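Xylosidase (Xanthomonas axonopodis pv. citri, PDB 6XN2) probably hydrolyses xylan-derived xylo-oligosaccharides as a family 43 glycoside hydrolase, binding xylose units in a pocket of its five-bladed beta-propeller. Local coordinates at residues P41-T44 against H45-T48; G186-G190 against G191-H195; T244-R247 against A248-A252. All blocks are in the same frame, centred on the assembly; numbering follows the deposited sequence.

In the fold
All three contacts are local, between neighbouring residues in loops of the family 43 propeller. Contact 2 is mostly buried and lies nearest the chain centre, about 14 Å away. Contacts 1 and 3 are partly buried, and their centres lie on opposite sides of the chain's centre, about 35 Å apart. Contacts 2 and 3 are closer neighbours, with nearest atoms about 6 Å apart, but they do not touch. Contact 1 runs into strand 47-56, contact 2 follows strand 181-185, and contact 3 lies between strands 234-239 and 257-264. The chemistry differs. Contact 1 uses apolar methyls and waters, contact 2 uses backbone carbonyls, and contact 3 uses charged side chains on the surface.

Contact 1: P41-T44 against H45-T48; sequences PLVT and HLYT
Val43 touches three side chains of 45-48 with its two methyl groups. Val43 CG2 lies 3.8 Å from Thr48 OG1 and 4.1 Å from Leu46 CD2, and the Val43 and Thr48 side chains cross at about a right angle. Val43 CG1 approaches the imidazole obliquely instead, 3.9 Å from His45 CE1. The first torsion explains this split: CG1 is anti to the carbonyl carbon (chi1 -78°), which leaves CG2 to point into the bend. Leu46 CD2 also covers one face of the His45 ring, near its rim. Two waters bridge the bend. One donates to Val43 O and, at 2.6 Å, to Leu46 O, and it accepts from Thr48 OG1. The other accepts from Thr44 N and bonds His45 ND1 at the ring edge, in plane. The buried His45 N has no partner in the model. His45 NE2 is hydrogen-bonded to Asp100 OD2. The bend carries the chain from the loop after helix 29-36 into strand 47-56, an edge strand of its four-stranded antiparallel sheet. Thr48 OG1 is hydrogen-bonded to Ile337 N of strand 336-342, and backbone bonds join Leu42 to Ile337 and Thr48 to Arg335, a xylose-pocket residue.

Contact 2: G186-G190 against G191-H195; sequences GGIWG and GQLQH
Gln194 starts with CG between its backbone N and carbonyl carbon (chi1 69°) and then bends at chi2 (-86°), which folds its amide back onto the Trp189 backbone. Ile188 to Gly191 form a type II' beta turn with Trp189 and Gly190 at its corners; after Gln192 comes a 3-10 segment, 193-195. Gly191 N closes the turn on Ile188 O at 2.9 Å, from well above the carbonyl plane. Leu193 N bonds Gly187 O at 3.0 Å. The lack of a side chain at Gly191 lets Gly187 O pack 3.1 Å from Gly191 C. Beside these bonds, Leu193 CB lies against Gly187 O, and Leu193 CD2 reaches Gly186 CA at 4.0 Å. Ile188 CG2 meets Leu193 CB across the loop. The turn follows strand 181-185. Gly190 lies near a bound xylose but is not among the residues of its pocket. Gly186 is bonded through its backbone to Ile169 of that pocket. The Trp189 ring meets Phe256 edge-to-face, and Gln192 is held by Phe142 N and Gly140 O. Trp189 O takes two donors: Gln192 N comes from above the carbonyl plane, and Gln194 NE2 donates at 2.9 Å, with Trp189 O close to the plane of the glutamine amide.

Contact 3: T244-R247 against A248-A252; sequences TPLR and ADDHA
Arg247 runs alongside Asp249 and joins it in a two-bond salt bridge. The guanidinium meets the carboxylate side-on. Arg247 NE donates to Asp249 OD1 at 2.9 Å, and Arg247 NH2 donates to Asp249 OD2 at 3.0 Å. Both bonds are nearly straight, and each oxygen uses its syn lone pair. The two flat groups are nearly coplanar, with planes 20° apart. A bend in the arginine chain (chi3 63°) turns the guanidinium edge to the acid. The backbone of the same residues forms a type I beta turn from Arg247 to Asp250. It is closed by Asp250 N on Arg247 O at 3.0 Å, with the donor above the carbonyl plane. Arg247 N is satisfied by a water, which donates in turn to Asp250 OD2 at 2.8 Å. The same OD2 forms a salt bridge with Arg253 NE. Asp250 CG is anti to its backbone N (chi1 -172°), which swings the carboxylate back toward Leu246, and Asp250 OD2 lies 4.1 Å from Leu246 CD2. Backbone bonds from Leu246 to Ile238 and from Ala248 to Ala212 join the loop to its neighbours. Each acid thus has an arginine partner, Asp249 with Arg247 and Asp250 with Arg253, which would favour the ionised carboxylates.

Contact 1: P41-T44 against H45-T48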
loop_
_atom_site.group_PDB
_atom_site.type_symbol
_atom_site.label_atom_id
_atom_site.label_comp_id
_atom_site.label_asym_id
_atom_site.label_seq_id
_atom_site.Cartn_x
_atom_site.Cartn_y
_atom_site.Cartn_z
ATOM N N PRO A 41 14.768 -10.444 -3.841
ATOM C CA PRO A 41 13.928 -10.447 -2.668
ATOM C C PRO A 41 14.712 -9.979 -1.448
ATOM O O PRO A 41 15.763 -10.478 -1.183
ATOM C CB PRO A 41 13.584 -11.894 -2.508
ATOM C CG PRO A 41 13.839 -12.523 -3.795
ATOM C CD PRO A 41 14.899 -11.763 -4.435
ATOM N N LEU A 42 14.197 -9.011 -0.729
ATOM C CA LEU A 42 14.887 -8.492 0.418
ATOM C C LEU A 42 14.973 -9.516 1.488
ATOM O O LEU A 42 15.843 -9.497 2.301
ATOM C CB LEU A 42 14.156 -7.280 0.966
ATOM C CG LEU A 42 14.224 -6.086 0.073
ATOM C CD1 LEU A 42 13.306 -5.003 0.553
ATOM C CD2 LEU A 42 15.640 -5.589 -0.009
ATOM N N VAL A 43 14.039 -10.447 1.499
ATOM C CA VAL A 43 14.061 -11.562 2.421
ATOM C C VAL A 43 13.527 -12.791 1.738
ATOM O O VAL A 43 12.724 -12.696 0.875
ATOM C CB VAL A 43 13.262 -11.378 3.695
ATOM C CG1 VAL A 43 13.970 -10.512 4.697
ATOM C CG2 VAL A 43 11.889 -10.885 3.405
ATOM N N THR A 44 14.005 -13.951 2.136
ATOM C CA THR A 44 13.559 -15.166 1.518
ATOM C C THR A 44 13.149 -16.216 2.470
ATOM O O THR A 44 12.699 -17.216 2.046
ATOM C CB THR A 44 14.637 -15.838 0.671
ATOM O OG1 THR A 44 15.776 -16.082 1.476
ATOM C CG2 THR A 44 15.011 -15.006 -0.449
ATOM N N HIS A 45 13.287 -16.003 3.760
ATOM C CA HIS A 45 12.904 -17.027 4.712
ATOM C C HIS A 45 11.428 -17.058 5.039
ATOM O O HIS A 45 10.969 -17.934 5.690
ATOM C CB HIS A 45 13.721 -16.956 5.978
ATOM C CG HIS A 45 13.613 -15.662 6.697
ATOM N ND1 HIS A 45 14.234 -14.524 6.266
ATOM C CD2 HIS A 45 12.969 -15.328 7.831
ATOM C CE1 HIS A 45 13.979 -13.542 7.100
ATOM N NE2 HIS A 45 13.213 -14.003 8.061
ATOM N N LEU A 46 10.722 -16.040 4.596
ATOM C CA LEU A 46 9.303 -15.955 4.723
ATOM C C LEU A 46 8.766 -15.183 3.529
ATOM O O LEU A 46 9.456 -14.428 2.939
ATOM C CB LEU A 46 8.917 -15.324 6.036
ATOM C CG LEU A 46 8.873 -13.833 6.206
ATOM C CD1 LEU A 46 8.165 -13.513 7.494
ATOM C CD2 LEU A 46 10.249 -13.270 6.259
ATOM N N TYR A 47 7.542 -15.453 3.150
ATOM C CA TYR A 47 6.931 -14.713 2.062
ATOM C C TYR A 47 6.400 -13.383 2.584
ATOM O O TYR A 47 5.784 -13.325 3.648
ATOM C CB TYR A 47 5.812 -15.530 1.409
ATOM C CG TYR A 47 6.312 -16.681 0.561
ATOM C CD1 TYR A 47 7.014 -16.444 -0.616
ATOM C CD2 TYR A 47 6.076 -18.000 0.931
ATOM C CE1 TYR A 47 7.476 -17.488 -1.401
ATOM C CE2 TYR A 47 6.530 -19.056 0.149
ATOM C CZ TYR A 47 7.226 -18.788 -1.018
ATOM O OH TYR A 47 7.686 -19.816 -1.807
ATOM N N THR A 48 6.662 -12.315 1.842
ATOM C CA THR A 48 6.285 -10.970 2.262
ATOM C C THR A 48 5.654 -10.207 1.101
ATOM O O THR A 48 5.995 -10.436 -0.058
ATOM C CB THR A 48 7.499 -10.171 2.780
ATOM O OG1 THR A 48 8.508 -10.123 1.761
ATOM C CG2 THR A 48 8.083 -10.811 4.040
HETATM O O HOH W 1 9.828 -12.587 1.151
HETATM O O HOH W 2 16.523 -14.124 4.190
#

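Contact 2: G186-G190 against G191-H195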
loop_
_atom_site.group_PDB
_atom_site.type_symbol
_atom_site.label_atom_id
_atom_site.label_comp_id
_atom_site.label_asym_id
_atom_site.label_seq_id
_atom_site.Cartn_x
_atom_site.Cartn_y
_atom_site.Cartn_z
ATOM N N GLY A 186 -8.593 2.012 0.764
ATOM C CA GLY A 186 -9.472 1.570 -0.296
ATOM C C GLY A 186 -8.888 0.525 -1.219
ATOM O O GLY A 186 -7.697 0.504 -1.513
ATOM N N GLY A 187 -9.755 -0.359 -1.678
ATOM C CA GLY A 187 -9.402 -1.322 -2.699
ATOM C C GLY A 187 -10.704 -1.860 -3.242
ATOM O O GLY A 187 -11.591 -2.198 -2.462
ATOM N N ILE A 188 -10.831 -1.935 -4.552
ATOM C CA ILE A 188 -12.019 -2.479 -5.153
ATOM C C ILE A 188 -11.949 -3.997 -5.285
ATOM O O ILE A 188 -11.063 -4.598 -4.728
ATOM C CB ILE A 188 -12.415 -1.787 -6.467
ATOM C CG1 ILE A 188 -11.341 -1.958 -7.520
ATOM C CG2 ILE A 188 -12.732 -0.325 -6.219
ATOM C CD1 ILE A 188 -11.745 -1.441 -8.858
ATOM N N TRP A 189 -12.889 -4.579 -6.033
ATOM C CA TRP A 189 -12.994 -6.043 -6.132
ATOM C C TRP A 189 -13.022 -6.650 -4.735
ATOM O O TRP A 189 -13.885 -6.304 -3.926
ATOM C CB TRP A 189 -11.848 -6.644 -6.956
ATOM C CG TRP A 189 -11.909 -6.312 -8.426
ATOM C CD1 TRP A 189 -12.572 -5.267 -9.009
ATOM C CD2 TRP A 189 -11.284 -7.036 -9.497
ATOM N NE1 TRP A 189 -12.391 -5.294 -10.377
ATOM C CE2 TRP A 189 -11.600 -6.366 -10.697
ATOM C CE3 TRP A 189 -10.486 -8.185 -9.554
ATOM C CZ2 TRP A 189 -11.154 -6.818 -11.940
ATOM C CZ3 TRP A 189 -10.036 -8.621 -10.784
ATOM C CH2 TRP A 189 -10.373 -7.940 -11.960
ATOM N N GLY A 190 -12.088 -7.527 -4.423
ATOM C CA GLY A 190 -12.024 -8.157 -3.130
ATOM C C GLY A 190 -11.863 -7.245 -1.938
ATOM O O GLY A 190 -12.129 -7.593 -0.840
ATOM N N GLY A 191 -11.454 -6.043 -2.202
ATOM C CA GLY A 191 -11.260 -5.100 -1.148
ATOM C C GLY A 191 -12.513 -4.470 -0.632
ATOM O O GLY A 191 -12.317 -3.674 0.262
ATOM N N GLN A 192 -13.609 -4.498 -1.455
ATOM C CA GLN A 192 -14.974 -4.103 -1.070
ATOM C C GLN A 192 -15.317 -2.612 -1.124
ATOM O O GLN A 192 -16.446 -2.237 -0.797
ATOM C CB GLN A 192 -15.301 -4.615 0.347
ATOM C CG GLN A 192 -15.154 -6.129 0.517
ATOM C CD GLN A 192 -15.424 -6.613 1.939
ATOM O OE1 GLN A 192 -15.441 -5.834 2.889
ATOM N NE2 GLN A 192 -15.633 -7.913 2.085
ATOM N N LEU A 193 -14.389 -1.763 -1.556
ATOM C CA LEU A 193 -14.658 -0.319 -1.600
ATOM C C LEU A 193 -15.870 0.030 -2.476
ATOM O O LEU A 193 -16.536 1.046 -2.263
ATOM C CB LEU A 193 -13.418 0.439 -2.097
ATOM C CG LEU A 193 -13.516 1.956 -2.312
ATOM C CD1 LEU A 193 -13.768 2.705 -1.000
ATOM C CD2 LEU A 193 -12.256 2.484 -2.989
ATOM N N GLN A 194 -16.157 -0.829 -3.451
ATOM C CA GLN A 194 -17.256 -0.600 -4.386
ATOM C C GLN A 194 -18.622 -0.671 -3.709
ATOM O O GLN A 194 -19.610 -0.192 -4.261
ATOM C CB GLN A 194 -17.191 -1.610 -5.536
ATOM C CG GLN A 194 -17.499 -3.050 -5.143
ATOM C CD GLN A 194 -16.289 -3.808 -4.622
ATOM O OE1 GLN A 194 -15.263 -3.220 -4.267
ATOM N NE2 GLN A 194 -16.406 -5.126 -4.573
ATOM N N HIS A 195 -18.673 -1.267 -2.519
ATOM C CA HIS A 195 -19.921 -1.363 -1.763
ATOM C C HIS A 195 -20.210 -0.146 -0.888
ATOM O O HIS A 195 -21.161 -0.161 -0.101
ATOM C CB HIS A 195 -19.917 -2.615 -0.896
ATOM C CG HIS A 195 -20.082 -3.877 -1.678
ATOM N ND1 HIS A 195 -19.082 -4.817 -1.798
ATOM C CD2 HIS A 195 -21.127 -4.344 -2.404
ATOM C CE1 HIS A 195 -19.507 -5.814 -2.554
ATOM N NE2 HIS A 195 -20.743 -5.549 -2.938
#

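Contact 3: T244-R247 against A248-A252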
loop_
_atom_site.group_PDB
_atom_site.type_symbol
_atom_site.label_atom_id
_atom_site.label_comp_id
_atom_site.label_asym_id
_atom_site.label_seq_id
_atom_site.Cartn_x
_atom_site.Cartn_y
_atom_site.Cartn_z
ATOM N N THR A 244 -10.667 16.137 -16.000
ATOM C CA THR A 244 -11.857 15.359 -15.837
ATOM C C THR A 244 -11.546 14.111 -15.034
ATOM O O THR A 244 -10.579 13.474 -15.285
ATOM C CB THR A 244 -12.388 14.932 -17.204
ATOM O OG1 THR A 244 -12.734 16.092 -17.935
ATOM C CG2 THR A 244 -13.603 14.114 -17.075
ATOM N N PRO A 245 -12.397 13.746 -14.080
ATOM C CA PRO A 245 -12.191 12.556 -13.266
ATOM C C PRO A 245 -12.035 11.296 -14.083
ATOM O O PRO A 245 -12.701 11.121 -15.065
ATOM C CB PRO A 245 -13.462 12.487 -12.455
ATOM C CG PRO A 245 -13.846 13.896 -12.300
ATOM C CD PRO A 245 -13.553 14.509 -13.609
ATOM N N LEU A 246 -11.196 10.391 -13.636
ATOM C CA LEU A 246 -10.999 9.178 -14.373
ATOM C C LEU A 246 -12.268 8.370 -14.471
ATOM O O LEU A 246 -13.012 8.286 -13.562
ATOM C CB LEU A 246 -9.867 8.364 -13.801
ATOM C CG LEU A 246 -8.482 8.997 -13.840
ATOM C CD1 LEU A 246 -7.400 8.116 -13.278
ATOM C CD2 LEU A 246 -8.093 9.437 -15.221
ATOM N N ARG A 247 -12.486 7.763 -15.617
ATOM C CA ARG A 247 -13.665 6.986 -15.869
ATOM C C ARG A 247 -13.544 5.574 -15.391
ATOM O O ARG A 247 -12.501 5.029 -15.357
ATOM C CB ARG A 247 -13.955 6.931 -17.357
ATOM C CG ARG A 247 -14.454 8.200 -17.972
ATOM C CD ARG A 247 -14.259 8.173 -19.472
ATOM N NE ARG A 247 -15.008 7.132 -20.117
ATOM C CZ ARG A 247 -16.072 7.336 -20.866
ATOM N NH1 ARG A 247 -16.508 8.544 -21.045
ATOM N NH2 ARG A 247 -16.693 6.339 -21.418
ATOM N N ALA A 248 -14.669 4.991 -15.061
ATOM C CA ALA A 248 -14.714 3.647 -14.593
ATOM C C ALA A 248 -14.215 2.670 -15.595
ATOM O O ALA A 248 -13.702 1.681 -15.243
ATOM C CB ALA A 248 -16.094 3.280 -14.223
ATOM N N ASP A 249 -14.376 2.992 -16.857
ATOM C CA ASP A 249 -13.911 2.133 -17.913
ATOM C C ASP A 249 -12.461 2.359 -18.336
ATOM O O ASP A 249 -12.024 1.792 -19.279
ATOM C CB ASP A 249 -14.855 2.141 -19.108
ATOM C CG ASP A 249 -15.029 3.478 -19.707
ATOM O OD1 ASP A 249 -14.267 4.384 -19.419
ATOM O OD2 ASP A 249 -15.944 3.615 -20.495
ATOM N N ASP A 250 -11.744 3.190 -17.603
ATOM C CA ASP A 250 -10.362 3.482 -17.850
ATOM C C ASP A 250 -9.507 2.679 -16.904
ATOM O O ASP A 250 -8.899 3.208 -16.057
ATOM C CB ASP A 250 -10.093 4.962 -17.677
ATOM C CG ASP A 250 -8.730 5.360 -18.105
ATOM O OD1 ASP A 250 -7.991 4.519 -18.531
ATOM O OD2 ASP A 250 -8.384 6.508 -18.003
ATOM N N HIS A 251 -9.401 1.380 -17.128
ATOM C CA HIS A 251 -8.618 0.506 -16.269
ATOM C C HIS A 251 -7.094 0.676 -16.331
ATOM O O HIS A 251 -6.414 0.194 -15.501
ATOM C CB HIS A 251 -8.977 -0.954 -16.470
ATOM C CG HIS A 251 -10.397 -1.277 -16.175
ATOM N ND1 HIS A 251 -10.835 -2.547 -15.944
ATOM C CD2 HIS A 251 -11.480 -0.489 -16.066
ATOM C CE1 HIS A 251 -12.127 -2.532 -15.715
ATOM N NE2 HIS A 251 -12.541 -1.294 -15.788
ATOM N N ALA A 252 -6.601 1.370 -17.332
ATOM C CA ALA A 252 -5.217 1.680 -17.475
ATOM C C ALA A 252 -4.784 2.680 -16.429
ATOM O O ALA A 252 -3.692 2.634 -15.999
ATOM C CB ALA A 252 -4.981 2.248 -18.832
HETATM O O HOH W 3 -10.654 8.189 -17.858
#